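Local coordinates for predicted protein (Acinetobacter sp. RUH2624, PDB 4MEA) that hydrolyses epoxides as a secreted Cif-type virulence factor built on the alpha/beta hydrolase fold, at residues 21-26 against 223-228; 48-53 against 95-100; 156-161 against 303-308; 161-166 against 252-257. All blocks are in the same frame, centred on the assembly; numbering follows the deposited sequence.

Contact 1 of 4, residues 21-26 against 223-228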
loop_
_atom_site.group_PDB
_atom_site.type_symbol
_atom_site.label_atom_id
_atom_site.label_comp_id
_atom_site.label_asym_id
_atom_site.label_seq_id
_atom_site.Cartn_x
_atom_site.Cartn_y
_atom_site.Cartn_z
ATOM N N ASN A 21 3.765 9.716 26.546
ATOM C CA ASN A 21 4.619 9.961 27.709
ATOM C C ASN A 21 3.937 9.572 29.006
ATOM O O ASN A 21 4.580 9.078 29.938
ATOM C CB ASN A 21 5.012 11.430 27.800
ATOM C CG ASN A 21 5.928 11.865 26.684
ATOM O OD1 ASN A 21 6.503 11.043 25.971
ATOM N ND2 ASN A 21 6.080 13.176 26.537
ATOM N N LYS A 22 2.635 9.830 29.073
ATOM C CA LYS A 22 1.839 9.456 30.230
ATOM C C LYS A 22 1.743 7.937 30.377
ATOM O O LYS A 22 1.809 7.404 31.491
ATOM C CB LYS A 22 0.439 10.071 30.137
ATOM C CG LYS A 22 -0.527 9.612 31.220
ATOM C CD LYS A 22 -1.907 10.230 31.035
ATOM C CE LYS A 22 -2.890 9.734 32.084
ATOM N NZ LYS A 22 -4.250 10.307 31.871
ATOM N N VAL A 23 1.576 7.240 29.256
ATOM C CA VAL A 23 1.541 5.781 29.277
ATOM C C VAL A 23 2.838 5.256 29.881
ATOM O O VAL A 23 2.831 4.422 30.793
ATOM C CB VAL A 23 1.331 5.188 27.857
ATOM C CG1 VAL A 23 1.650 3.703 27.842
ATOM C CG2 VAL A 23 -0.111 5.449 27.365
ATOM N N LYS A 24 3.961 5.761 29.393
ATOM C CA LYS A 24 5.253 5.298 29.896
ATOM C C LYS A 24 5.509 5.683 31.370
ATOM O O LYS A 24 5.879 4.834 32.189
ATOM C CB LYS A 24 6.383 5.794 28.989
ATOM C CG LYS A 24 7.734 5.211 29.330
ATOM C CD LYS A 24 8.732 5.486 28.225
ATOM C CE LYS A 24 10.105 4.920 28.572
ATOM N NZ LYS A 24 11.099 5.182 27.488
ATOM N N SER A 25 5.284 6.947 31.719
ATOM C CA SER A 25 5.552 7.424 33.076
ATOM C C SER A 25 4.624 6.803 34.124
ATOM O O SER A 25 4.997 6.666 35.292
ATOM C CB SER A 25 5.485 8.956 33.136
ATOM O OG SER A 25 6.466 9.545 32.293
ATOM N N ASN A 26 3.414 6.434 33.714
ATOM C CA ASN A 26 2.466 5.802 34.633
ATOM C C ASN A 26 2.565 4.280 34.643
ATOM O O ASN A 26 1.818 3.612 35.356
ATOM C CB ASN A 26 1.029 6.222 34.316
ATOM C CG ASN A 26 0.749 7.668 34.684
ATOM O OD1 ASN A 26 1.305 8.194 35.643
ATOM N ND2 ASN A 26 -0.116 8.314 33.920
ATOM N N LEU A 223 -5.908 3.078 22.608
ATOM C CA LEU A 223 -5.078 3.292 21.432
ATOM C C LEU A 223 -3.714 3.868 21.815
ATOM O O LEU A 223 -2.684 3.412 21.316
ATOM C CB LEU A 223 -5.801 4.152 20.384
ATOM C CG LEU A 223 -6.943 3.439 19.638
ATOM C CD1 LEU A 223 -7.797 4.426 18.827
ATOM C CD2 LEU A 223 -6.422 2.310 18.733
ATOM N N ALA A 224 -3.697 4.856 22.709
ATOM C CA ALA A 224 -2.433 5.425 23.171
ATOM C C ALA A 224 -1.510 4.347 23.758
ATOM O O ALA A 224 -0.296 4.353 23.521
ATOM C CB ALA A 224 -2.681 6.548 24.194
ATOM N N GLU A 225 -2.093 3.412 24.502
ATOM C CA GLU A 225 -1.331 2.298 25.089
ATOM C C GLU A 225 -0.792 1.325 24.040
ATOM O O GLU A 225 0.329 0.824 24.170
ATOM C CB GLU A 225 -2.190 1.534 26.095
ATOM C CG GLU A 225 -2.567 2.354 27.298
ATOM C CD GLU A 225 -3.401 1.571 28.286
ATOM O OE1 GLU A 225 -3.562 0.347 28.092
ATOM O OE2 GLU A 225 -3.887 2.184 29.256
ATOM N N LEU A 226 -1.594 1.057 23.011
ATOM C CA LEU A 226 -1.176 0.185 21.914
ATOM C C LEU A 226 -0.150 0.842 20.990
ATOM O O LEU A 226 0.691 0.164 20.398
ATOM C CB LEU A 226 -2.389 -0.265 21.091
ATOM C CG LEU A 226 -3.342 -1.166 21.876
ATOM C CD1 LEU A 226 -4.603 -1.460 21.080
ATOM C CD2 LEU A 226 -2.612 -2.450 22.246
ATOM N N ILE A 227 -0.216 2.162 20.871
ATOM C CA ILE A 227 0.609 2.873 19.899
ATOM C C ILE A 227 1.941 3.357 20.473
ATOM O O ILE A 227 2.945 3.422 19.760
ATOM C CB ILE A 227 -0.179 4.023 19.243
ATOM C CG1 ILE A 227 -1.383 3.438 18.494
ATOM C CG2 ILE A 227 0.721 4.819 18.307
ATOM C CD1 ILE A 227 -2.413 4.469 18.010
ATOM N N GLU A 228 1.957 3.668 21.768
ATOM C CA GLU A 228 3.191 4.095 22.422
ATOM C C GLU A 228 4.384 3.195 22.093
ATOM O O GLU A 228 5.499 3.701 21.903
ATOM C CB GLU A 228 3.003 4.231 23.944
ATOM C CG GLU A 228 4.257 4.696 24.699
ATOM C CD GLU A 228 5.134 3.550 25.181
ATOM O OE1 GLU A 228 4.687 2.381 25.140
ATOM O OE2 GLU A 228 6.280 3.824 25.614
#
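Val23 is the residue of helix 13-25 that reaches across to 223-228, and its two methyls divide the work. CG2, which stands beside its own backbone N, drops into the angle between two neighbouring residues: it lies 4.0 Å from CG of Glu225 and 4.2 Å from CB of Ala224, with the Ala224 carbonyl oxygen close by as well. CG1 (chi1 166°, anti to the backbone N) meets CB of Glu228 at 4.2 Å. One beta-branched side chain thus touches three residues, Ala224, Glu225 and Glu228, the backbones coming nearest at Val23 CA and Glu225 CA, 6.2 Å apart. This is helix-on-helix packing between the N-terminal helix and helix 220-227, which belongs to the helical insertion between strands 151-157 and 267-272, the cap of epoxide hydrolases. The N-terminal helix therefore leans on the cap here, and Ala224 is also touched by Met19, one turn before Val23 on helix 13-25. Glu225 touches Val23 through its methylene CG, and its extended chain carries the carboxylate onward. Glu228 behaves differently: its chain folds sharply at chi2 (-91°), swinging the carboxylate across the aliphatic part of Lys24 at about a right angle, so that OE2 lies 3.9 Å from both CB and CD of Lys24. The extended lysine then carries its ammonium group past, leaving NZ 5.3 Å from Glu228 OE2, too long for a salt bridge. The polar partners of that buried carboxylate come from the loop after helix 13-25: Tyr31 OH bonds OE2, and Gln30 NE2 bonds OE1.

Contact 2 of 4, residues 48-53 against 95-100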
loop_
_atom_site.group_PDB
_atom_site.type_symbol
_atom_site.label_atom_id
_atom_site.label_comp_id
_atom_site.label_asym_id
_atom_site.label_seq_id
_atom_site.Cartn_x
_atom_site.Cartn_y
_atom_site.Cartn_z
ATOM N N LYS A 48 18.751 -8.620 23.061
ATOM C CA LYS A 48 18.074 -8.637 24.351
ATOM C C LYS A 48 16.554 -8.661 24.173
ATOM O O LYS A 48 15.945 -7.676 23.724
ATOM C CB LYS A 48 18.495 -7.452 25.224
ATOM C CG LYS A 48 18.037 -7.604 26.679
ATOM C CD LYS A 48 18.562 -6.489 27.564
ATOM C CE LYS A 48 20.064 -6.617 27.781
ATOM N NZ LYS A 48 20.546 -5.613 28.772
ATOM N N LEU A 49 15.947 -9.791 24.515
ATOM C CA LEU A 49 14.497 -9.932 24.406
ATOM C C LEU A 49 13.807 -9.627 25.731
ATOM O O LEU A 49 14.284 -10.014 26.807
ATOM C CB LEU A 49 14.124 -11.349 23.957
ATOM C CG LEU A 49 14.681 -11.884 22.637
ATOM C CD1 LEU A 49 14.351 -13.359 22.522
ATOM C CD2 LEU A 49 14.134 -11.121 21.436
ATOM N N HIS A 50 12.688 -8.916 25.650
ATOM C CA HIS A 50 11.816 -8.741 26.805
ATOM C C HIS A 50 10.728 -9.811 26.774
ATOM O O HIS A 50 10.205 -10.156 25.711
ATOM C CB HIS A 50 11.192 -7.340 26.811
ATOM C CG HIS A 50 10.117 -7.156 27.840
ATOM N ND1 HIS A 50 8.793 -6.960 27.508
ATOM C CD2 HIS A 50 10.172 -7.133 29.195
ATOM C CE1 HIS A 50 8.079 -6.823 28.611
ATOM N NE2 HIS A 50 8.892 -6.927 29.650
ATOM N N TYR A 51 10.393 -10.350 27.935
ATOM C CA TYR A 51 9.264 -11.258 28.011
ATOM C C TYR A 51 8.574 -11.115 29.352
ATOM O O TYR A 51 9.113 -10.508 30.280
ATOM C CB TYR A 51 9.702 -12.704 27.770
ATOM C CG TYR A 51 10.617 -13.297 28.834
ATOM C CD1 TYR A 51 10.110 -14.135 29.827
ATOM C CD2 TYR A 51 11.983 -13.038 28.831
ATOM C CE1 TYR A 51 10.943 -14.693 30.802
ATOM C CE2 TYR A 51 12.826 -13.584 29.807
ATOM C CZ TYR A 51 12.295 -14.417 30.779
ATOM O OH TYR A 51 13.112 -14.964 31.740
ATOM N N VAL A 52 7.381 -11.682 29.433
ATOM C CA VAL A 52 6.588 -11.700 30.644
ATOM C C VAL A 52 6.162 -13.141 30.861
ATOM O O VAL A 52 5.763 -13.824 29.917
ATOM C CB VAL A 52 5.343 -10.791 30.492
ATOM C CG1 VAL A 52 4.410 -10.929 31.686
ATOM C CG2 VAL A 52 5.779 -9.343 30.295
ATOM N N GLU A 53 6.265 -13.618 32.097
ATOM C CA GLU A 53 5.890 -14.992 32.389
ATOM C C GLU A 53 5.081 -15.101 33.673
ATOM O O GLU A 53 5.106 -14.213 34.524
ATOM C CB GLU A 53 7.131 -15.889 32.471
ATOM C CG GLU A 53 7.983 -15.634 33.695
ATOM C CD GLU A 53 9.263 -16.455 33.711
ATOM O OE1 GLU A 53 10.168 -16.106 34.494
ATOM O OE2 GLU A 53 9.366 -17.442 32.950
ATOM N N LEU A 95 10.813 -5.208 18.667
ATOM C CA LEU A 95 9.514 -4.653 19.048
ATOM C C LEU A 95 9.273 -4.666 20.555
ATOM O O LEU A 95 9.995 -5.325 21.307
ATOM C CB LEU A 95 8.395 -5.410 18.327
ATOM C CG LEU A 95 8.567 -5.423 16.807
ATOM C CD1 LEU A 95 7.371 -6.065 16.123
ATOM C CD2 LEU A 95 8.793 -3.997 16.299
ATOM N N GLY A 96 8.248 -3.944 20.999
ATOM C CA GLY A 96 7.964 -3.851 22.421
ATOM C C GLY A 96 9.220 -3.382 23.133
ATOM O O GLY A 96 9.806 -2.364 22.757
ATOM N N GLN A 97 9.658 -4.128 24.143
ATOM C CA GLN A 97 10.881 -3.765 24.870
ATOM C C GLN A 97 12.097 -4.609 24.478
ATOM O O GLN A 97 13.148 -4.549 25.132
ATOM C CB GLN A 97 10.633 -3.806 26.379
ATOM C CG GLN A 97 9.590 -2.780 26.807
ATOM C CD GLN A 97 9.197 -2.910 28.259
ATOM O OE1 GLN A 97 9.900 -2.421 29.150
ATOM N NE2 GLN A 97 8.065 -3.568 28.509
ATOM N N SER A 98 11.959 -5.380 23.401
ATOM C CA SER A 98 13.091 -6.134 22.862
ATOM C C SER A 98 13.973 -5.245 21.994
ATOM O O SER A 98 13.476 -4.360 21.306
ATOM C CB SER A 98 12.612 -7.333 22.042
ATOM O OG SER A 98 12.007 -8.313 22.866
ATOM N N GLY A 99 15.280 -5.492 22.023
ATOM C CA GLY A 99 16.215 -4.771 21.170
ATOM C C GLY A 99 16.221 -5.258 19.724
ATOM O O GLY A 99 15.735 -6.354 19.427
ATOM N N PRO A 100 16.788 -4.447 18.815
ATOM C CA PRO A 100 16.747 -4.687 17.365
ATOM C C PRO A 100 17.742 -5.738 16.855
ATOM O O PRO A 100 18.759 -6.031 17.493
ATOM C CB PRO A 100 17.120 -3.319 16.793
ATOM C CG PRO A 100 18.042 -2.748 17.809
ATOM C CD PRO A 100 17.473 -3.180 19.137
HETATM O O HOH W 1 15.838 -4.865 25.399
#
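Gln97 lies against the imidazole of His50 at both its CB and its amide. CB sits at the base of the histidine, 3.6 Å from CB of His50, and also touches the ring carbon CG. With CG of Gln97 beside its own backbone N and the chain extended beyond it, the side chain runs obliquely along the ring, bringing CD to 4.1 Å from His50 CE1. At the tip the amide nitrogen comes over one face: NE2 is 3.2 Å above the ring plane, displaced toward the rim, where CE1 of His50 is the nearest atom. The amide is tilted 40° to the ring rather than stacked flat on it, and NE2 bonds Tyr33 OH beyond. His50 is itself held at both nitrogens, ND1 by Asp91 and NE2 by Ser39, which fixes the rotation of the ring beneath the amide. The backbones meet next to this pair. Gly99 N donates to Lys48 O (2.8 Å, 168° at the hydrogen), while a water donates to the same Lys48 O and, at 2.7 Å, to Gln97 O. Ser98 OG accepts the N-H of His50 at 2.9 Å (160° at the hydrogen) and also bonds Asp91 O. The type II' turn from Leu95 to Ser98 fits the G-x-Sm-x-S/T motif of epoxide hydrolases (Sm a small residue), with Gly96 as the small residue and Ser98 as the last. This loop leaves strand 87-90 on its way to helix 108-123 and closes over the start of strand 47-54, which lies in the sheet between strands 37-44 and 87-90.

Contact 3 of 4, residues 156-161 against 303-308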
loop_
_atom_site.group_PDB
_atom_site.type_symbol
_atom_site.label_atom_id
_atom_site.label_comp_id
_atom_site.label_asym_id
_atom_site.label_seq_id
_atom_site.Cartn_x
_atom_site.Cartn_y
_atom_site.Cartn_z
ATOM N N PHE A 156 -1.504 -20.797 14.880
ATOM C CA PHE A 156 -1.219 -19.547 14.176
ATOM C C PHE A 156 -2.522 -18.761 14.070
ATOM O O PHE A 156 -3.583 -19.338 13.802
ATOM C CB PHE A 156 -0.647 -19.831 12.780
ATOM C CG PHE A 156 0.656 -20.596 12.802
ATOM C CD1 PHE A 156 1.870 -19.923 12.838
ATOM C CD2 PHE A 156 0.662 -21.984 12.792
ATOM C CE1 PHE A 156 3.071 -20.624 12.854
ATOM C CE2 PHE A 156 1.857 -22.689 12.818
ATOM C CZ PHE A 156 3.061 -22.004 12.846
ATOM N N MET A 157 -2.454 -17.451 14.292
ATOM C CA MET A 157 -3.675 -16.655 14.417
ATOM C C MET A 157 -3.824 -15.548 13.368
ATOM O O MET A 157 -2.949 -14.697 13.201
ATOM C CB MET A 157 -3.834 -16.111 15.841
ATOM C CG MET A 157 -4.071 -17.206 16.883
ATOM S SD MET A 157 -4.083 -16.665 18.603
ATOM C CE MET A 157 -5.515 -15.573 18.628
ATOM N N ASP A 158 -4.954 -15.603 12.667
ATOM C CA ASP A 158 -5.393 -14.621 11.659
ATOM C C ASP A 158 -4.484 -14.402 10.446
ATOM O O ASP A 158 -4.901 -14.666 9.323
ATOM C CB ASP A 158 -5.807 -13.271 12.287
ATOM C CG ASP A 158 -6.949 -12.602 11.518
ATOM O OD1 ASP A 158 -7.896 -13.318 11.129
ATOM O OD2 ASP A 158 -6.896 -11.381 11.267
ATOM N N SER A 159 -3.257 -13.918 10.662
ATOM C CA SER A 159 -2.379 -13.547 9.544
ATOM C C SER A 159 -1.820 -14.743 8.778
ATOM O O SER A 159 -1.631 -15.825 9.340
ATOM C CB SER A 159 -1.212 -12.672 10.018
ATOM O OG SER A 159 -1.676 -11.446 10.538
ATOM N N PRO A 160 -1.546 -14.550 7.485
ATOM C CA PRO A 160 -0.940 -15.634 6.714
ATOM C C PRO A 160 0.486 -15.892 7.191
ATOM O O PRO A 160 1.152 -14.980 7.684
ATOM C CB PRO A 160 -0.926 -15.081 5.284
ATOM C CG PRO A 160 -0.946 -13.595 5.448
ATOM C CD PRO A 160 -1.795 -13.350 6.660
ATOM N N ILE A 161 0.920 -17.141 7.074
ATOM C CA ILE A 161 2.322 -17.495 7.209
ATOM C C ILE A 161 2.941 -17.165 5.855
ATOM O O ILE A 161 2.368 -17.492 4.818
ATOM C CB ILE A 161 2.476 -19.009 7.501
ATOM C CG1 ILE A 161 1.807 -19.367 8.833
ATOM C CG2 ILE A 161 3.947 -19.425 7.497
ATOM C CD1 ILE A 161 1.454 -20.849 8.988
ATOM N N THR A 303 -15.583 -11.020 14.822
ATOM C CA THR A 303 -14.285 -10.748 15.439
ATOM C C THR A 303 -13.287 -10.303 14.379
ATOM O O THR A 303 -13.136 -10.954 13.343
ATOM C CB THR A 303 -13.722 -12.000 16.159
ATOM O OG1 THR A 303 -14.653 -12.436 17.155
ATOM C CG2 THR A 303 -12.360 -11.696 16.829
ATOM N N GLY A 304 -12.624 -9.184 14.640
ATOM C CA GLY A 304 -11.631 -8.655 13.721
ATOM C C GLY A 304 -10.249 -9.218 14.009
ATOM O O GLY A 304 -10.111 -10.240 14.670
ATOM N N HIS A 305 -9.226 -8.526 13.523
ATOM C CA HIS A 305 -7.836 -8.971 13.613
ATOM C C HIS A 305 -7.269 -9.041 15.040
ATOM O O HIS A 305 -6.460 -9.914 15.357
ATOM C CB HIS A 305 -6.973 -8.042 12.755
ATOM C CG HIS A 305 -5.543 -8.459 12.658
ATOM N ND1 HIS A 305 -5.151 -9.639 12.058
ATOM C CD2 HIS A 305 -4.407 -7.847 13.072
ATOM C CE1 HIS A 305 -3.834 -9.739 12.114
ATOM N NE2 HIS A 305 -3.358 -8.667 12.727
ATOM N N TRP A 306 -7.683 -8.115 15.897
ATOM C CA TRP A 306 -7.116 -8.019 17.241
ATOM C C TRP A 306 -7.906 -8.947 18.161
ATOM O O TRP A 306 -8.705 -8.501 18.989
ATOM C CB TRP A 306 -7.146 -6.560 17.714
ATOM C CG TRP A 306 -6.731 -5.621 16.613
ATOM C CD1 TRP A 306 -7.533 -4.771 15.909
ATOM C CD2 TRP A 306 -5.413 -5.475 16.067
ATOM N NE1 TRP A 306 -6.794 -4.093 14.967
ATOM C CE2 TRP A 306 -5.490 -4.506 15.042
ATOM C CE3 TRP A 306 -4.174 -6.071 16.344
ATOM C CZ2 TRP A 306 -4.377 -4.112 14.297
ATOM C CZ3 TRP A 306 -3.058 -5.677 15.597
ATOM C CH2 TRP A 306 -3.173 -4.710 14.584
ATOM N N MET A 307 -7.655 -10.245 18.009
ATOM C CA MET A 307 -8.607 -11.266 18.426
ATOM C C MET A 307 -8.813 -11.378 19.930
ATOM O O MET A 307 -9.922 -11.650 20.378
ATOM C CB MET A 307 -8.223 -12.620 17.835
ATOM C CG MET A 307 -8.197 -12.633 16.303
ATOM S SD MET A 307 -7.670 -14.238 15.672
ATOM C CE MET A 307 -8.997 -15.297 16.240
ATOM N N VAL A 308 -7.751 -11.174 20.705
ATOM C CA VAL A 308 -7.864 -11.207 22.159
ATOM C C VAL A 308 -8.534 -9.936 22.724
ATOM O O VAL A 308 -9.360 -10.019 23.641
ATOM C CB VAL A 308 -6.493 -11.468 22.827
ATOM C CG1 VAL A 308 -6.617 -11.440 24.346
ATOM C CG2 VAL A 308 -5.939 -12.814 22.350
#
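Asp158 and His305 meet through a short, nearly straight hydrogen bond: ND1 of the imidazole donates to OD2 at 2.6 Å, with 169° at the hydrogen. The carboxylate offers the anti lone pair of OD2, directed away from OD1, and that oxygen lies almost exactly in the ring plane, although the carboxylate as a whole is turned 45° from it. Further round the same ring edge sits Ser159, its OG 3.2 Å from His305 CE1. Next to the polar pair two methionines cross obliquely, each bent at its last torsion; CE of Met157 reaches SD of Met307 at 3.9 Å, and that sulfur also lies 4.0 Å from CB of Asp158. The next shell fixes these groups. Gly272 N bonds OD1 of Asp158 and Val276 N adds a second bond to OD2, so both buried carboxylate oxygens are gripped from the backbone and the group cannot easily turn. On His305, placing CG anti to the backbone N (chi1 -175°) brings ND1 to Asp158, and CD2 stands 3.5 Å above the plane of the Trp306 ring, toward the rim. His133 NE2 bonds the carbonyl of His305. On the far side of the imidazole, NE2 is bonded to OD1 of Asp134, the probable nucleophile by its place after the fifth strand, 128-133. An acid after the sixth strand and a histidine after the eighth match the variant layout in which the relay acid follows the sixth strand instead of the seventh. Asp158 would then orient His305, which in such enzymes activates the water that cleaves the ester intermediate.

Contact 4 of 4, residues 161-166 against 252-257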
loop_
_atom_site.group_PDB
_atom_site.type_symbol
_atom_site.label_atom_id
_atom_site.label_comp_id
_atom_site.label_asym_id
_atom_site.label_seq_id
_atom_site.Cartn_x
_atom_site.Cartn_y
_atom_site.Cartn_z
ATOM N N ILE A 161 0.920 -17.141 7.074
ATOM C CA ILE A 161 2.322 -17.495 7.209
ATOM C C ILE A 161 2.941 -17.165 5.855
ATOM O O ILE A 161 2.368 -17.492 4.818
ATOM C CB ILE A 161 2.476 -19.009 7.501
ATOM C CG1 ILE A 161 1.807 -19.367 8.833
ATOM C CG2 ILE A 161 3.947 -19.425 7.497
ATOM C CD1 ILE A 161 1.454 -20.849 8.988
ATOM N N PRO A 162 4.095 -16.487 5.850
ATOM C CA PRO A 162 4.742 -16.175 4.573
ATOM C C PRO A 162 4.888 -17.393 3.657
ATOM O O PRO A 162 5.429 -18.421 4.052
ATOM C CB PRO A 162 6.121 -15.669 5.005
ATOM C CG PRO A 162 5.838 -14.989 6.315
ATOM C CD PRO A 162 4.803 -15.876 6.991
ATOM N N ASP A 163 4.381 -17.268 2.439
ATOM C CA ASP A 163 4.598 -18.272 1.409
ATOM C C ASP A 163 4.421 -17.582 0.062
ATOM O O ASP A 163 4.336 -16.352 0.011
ATOM C CB ASP A 163 3.700 -19.522 1.590
ATOM C CG ASP A 163 2.265 -19.325 1.087
ATOM O OD1 ASP A 163 1.819 -18.177 0.928
ATOM O OD2 ASP A 163 1.570 -20.340 0.865
ATOM N N ARG A 164 4.389 -18.360 -1.018
ATOM C CA ARG A 164 4.383 -17.804 -2.370
ATOM C C ARG A 164 3.172 -16.901 -2.586
ATOM O O ARG A 164 3.206 -15.985 -3.415
ATOM C CB ARG A 164 4.376 -18.936 -3.405
ATOM C CG ARG A 164 3.099 -19.749 -3.358
ATOM C CD ARG A 164 3.189 -21.078 -4.088
ATOM N NE ARG A 164 1.907 -21.780 -4.013
ATOM C CZ ARG A 164 1.714 -23.037 -4.390
ATOM N NH1 ARG A 164 2.729 -23.745 -4.872
ATOM N NH2 ARG A 164 0.507 -23.588 -4.277
ATOM N N ALA A 165 2.098 -17.163 -1.848
ATOM C CA ALA A 165 0.866 -16.391 -2.013
ATOM C C ALA A 165 1.015 -14.942 -1.526
ATOM O O ALA A 165 0.225 -14.064 -1.883
ATOM C CB ALA A 165 -0.302 -17.085 -1.318
ATOM N N MET A 166 2.038 -14.687 -0.721
ATOM C CA MET A 166 2.289 -13.334 -0.238
ATOM C C MET A 166 2.798 -12.455 -1.386
ATOM O O MET A 166 2.803 -11.225 -1.292
ATOM C CB MET A 166 3.276 -13.366 0.939
ATOM C CG MET A 166 3.355 -12.088 1.763
ATOM S SD MET A 166 4.289 -12.352 3.301
ATOM C CE MET A 166 2.986 -12.947 4.391
ATOM N N GLN A 252 12.390 -19.056 2.544
ATOM C CA GLN A 252 12.751 -19.963 3.617
ATOM C C GLN A 252 11.637 -20.948 3.923
ATOM O O GLN A 252 11.893 -22.139 4.094
ATOM C CB GLN A 252 13.141 -19.177 4.868
ATOM C CG GLN A 252 14.430 -18.392 4.686
ATOM C CD GLN A 252 14.619 -17.344 5.758
ATOM O OE1 GLN A 252 13.751 -17.151 6.614
ATOM N NE2 GLN A 252 15.769 -16.668 5.732
ATOM N N ASN A 253 10.402 -20.457 4.001
ATOM C CA ASN A 253 9.287 -21.336 4.314
ATOM C C ASN A 253 8.961 -22.279 3.165
ATOM O O ASN A 253 8.610 -23.438 3.380
ATOM C CB ASN A 253 8.041 -20.535 4.738
ATOM C CG ASN A 253 8.210 -19.884 6.109
ATOM O OD1 ASN A 253 9.063 -20.299 6.902
ATOM N ND2 ASN A 253 7.410 -18.857 6.388
ATOM N N GLU A 254 9.057 -21.776 1.942
ATOM C CA GLU A 254 8.809 -22.614 0.776
ATOM C C GLU A 254 9.822 -23.760 0.726
ATOM O O GLU A 254 9.491 -24.888 0.351
ATOM C CB GLU A 254 8.881 -21.776 -0.509
ATOM C CG GLU A 254 7.690 -20.832 -0.694
ATOM C CD GLU A 254 6.395 -21.568 -1.024
ATOM O OE1 GLU A 254 6.459 -22.681 -1.585
ATOM O OE2 GLU A 254 5.306 -21.030 -0.730
ATOM N N ALA A 255 11.059 -23.465 1.110
ATOM C CA ALA A 255 12.104 -24.486 1.134
ATOM C C ALA A 255 11.781 -25.566 2.169
ATOM O O ALA A 255 11.950 -26.753 1.913
ATOM C CB ALA A 255 13.474 -23.854 1.410
ATOM N N LEU A 256 11.307 -25.149 3.340
ATOM C CA LEU A 256 10.891 -26.097 4.365
ATOM C C LEU A 256 9.726 -26.948 3.877
ATOM O O LEU A 256 9.732 -28.163 4.038
ATOM C CB LEU A 256 10.517 -25.372 5.667
ATOM C CG LEU A 256 11.681 -24.708 6.423
ATOM C CD1 LEU A 256 11.167 -23.720 7.456
ATOM C CD2 LEU A 256 12.569 -25.760 7.075
ATOM N N LEU A 257 8.724 -26.316 3.275
ATOM C CA LEU A 257 7.571 -27.069 2.784
ATOM C C LEU A 257 7.988 -28.072 1.706
ATOM O O LEU A 257 7.448 -29.174 1.640
ATOM C CB LEU A 257 6.486 -26.135 2.241
ATOM C CG LEU A 257 5.882 -25.109 3.210
ATOM C CD1 LEU A 257 4.709 -24.396 2.551
ATOM C CD2 LEU A 257 5.437 -25.780 4.497
#
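The chain leaving strand 151-157 for the helical insertion of the epoxide hydrolase fold is met here by helix 246-258, which leads back toward strand 267-272. Asn253 and Glu254, adjacent on that helix, take hold of the departing loop at two points. Asn253 ND2 donates to Pro162 O at 3.1 Å with 164° at the hydrogen; the oxygen lies in the amide plane, while the nitrogen stands somewhat out of the carbonyl plane. The same amide nitrogen rests on carbon, 3.7 Å from CG2 of Ile161 and equally far from CB of Pro162. Glu254 curls back at chi2 (-71°) to present OE2 to the backbone N of Arg164 at 2.8 Å, on the anti side of the carboxylate but 31° out of its plane. Overlapping the second grip, the loop makes an Asx turn: Asp163 OD1 accepts from Ala165 N at 3.0 Å, met from above the carboxylate plane, and this opens the 3-10 segment 164-166. With CG of Asp163 lodged between backbone N and carbonyl carbon, its carboxylate folds over the turn while CB lies 3.2 Å from Glu254 OE2. Two acids consequently come close, Asp163 OD2 and Glu254 OE2 being 4.1 Å apart. Arg287 of helix 279-288 forms salt bridges with both of those oxygens, which probably offsets their repulsion. The Arg164 and Glu254 side chains cross at about a right angle, Arg164 CB 3.5 Å from Glu254 OE2. Tyr141 and Pro142 of helix 136-146 also touch Asn253.

Overall arrangement
Contact 3 lies deepest, about 8 Å from the chain centre, and is the one built round a buried histidine-carboxylate pair. Contact 4 continues from it through Ile161 and touches it where Pro160 packs on Met166; its polar grips fall on backbone groups of a loop. Contacts 2 and 3 both reach the main sheet, the former near the edge of the sheet and partly open, with a water bridge, their centres about 21 Å apart. Contacts 1 and 4 lie on opposite sides of the chain centre: contact 4 joins the way into and out of the insertion, contact 1 sets the N-terminal helix on a helix within it. Contact 1 alone has no hydrogen bond between its segments and relies chiefly on valine methyls.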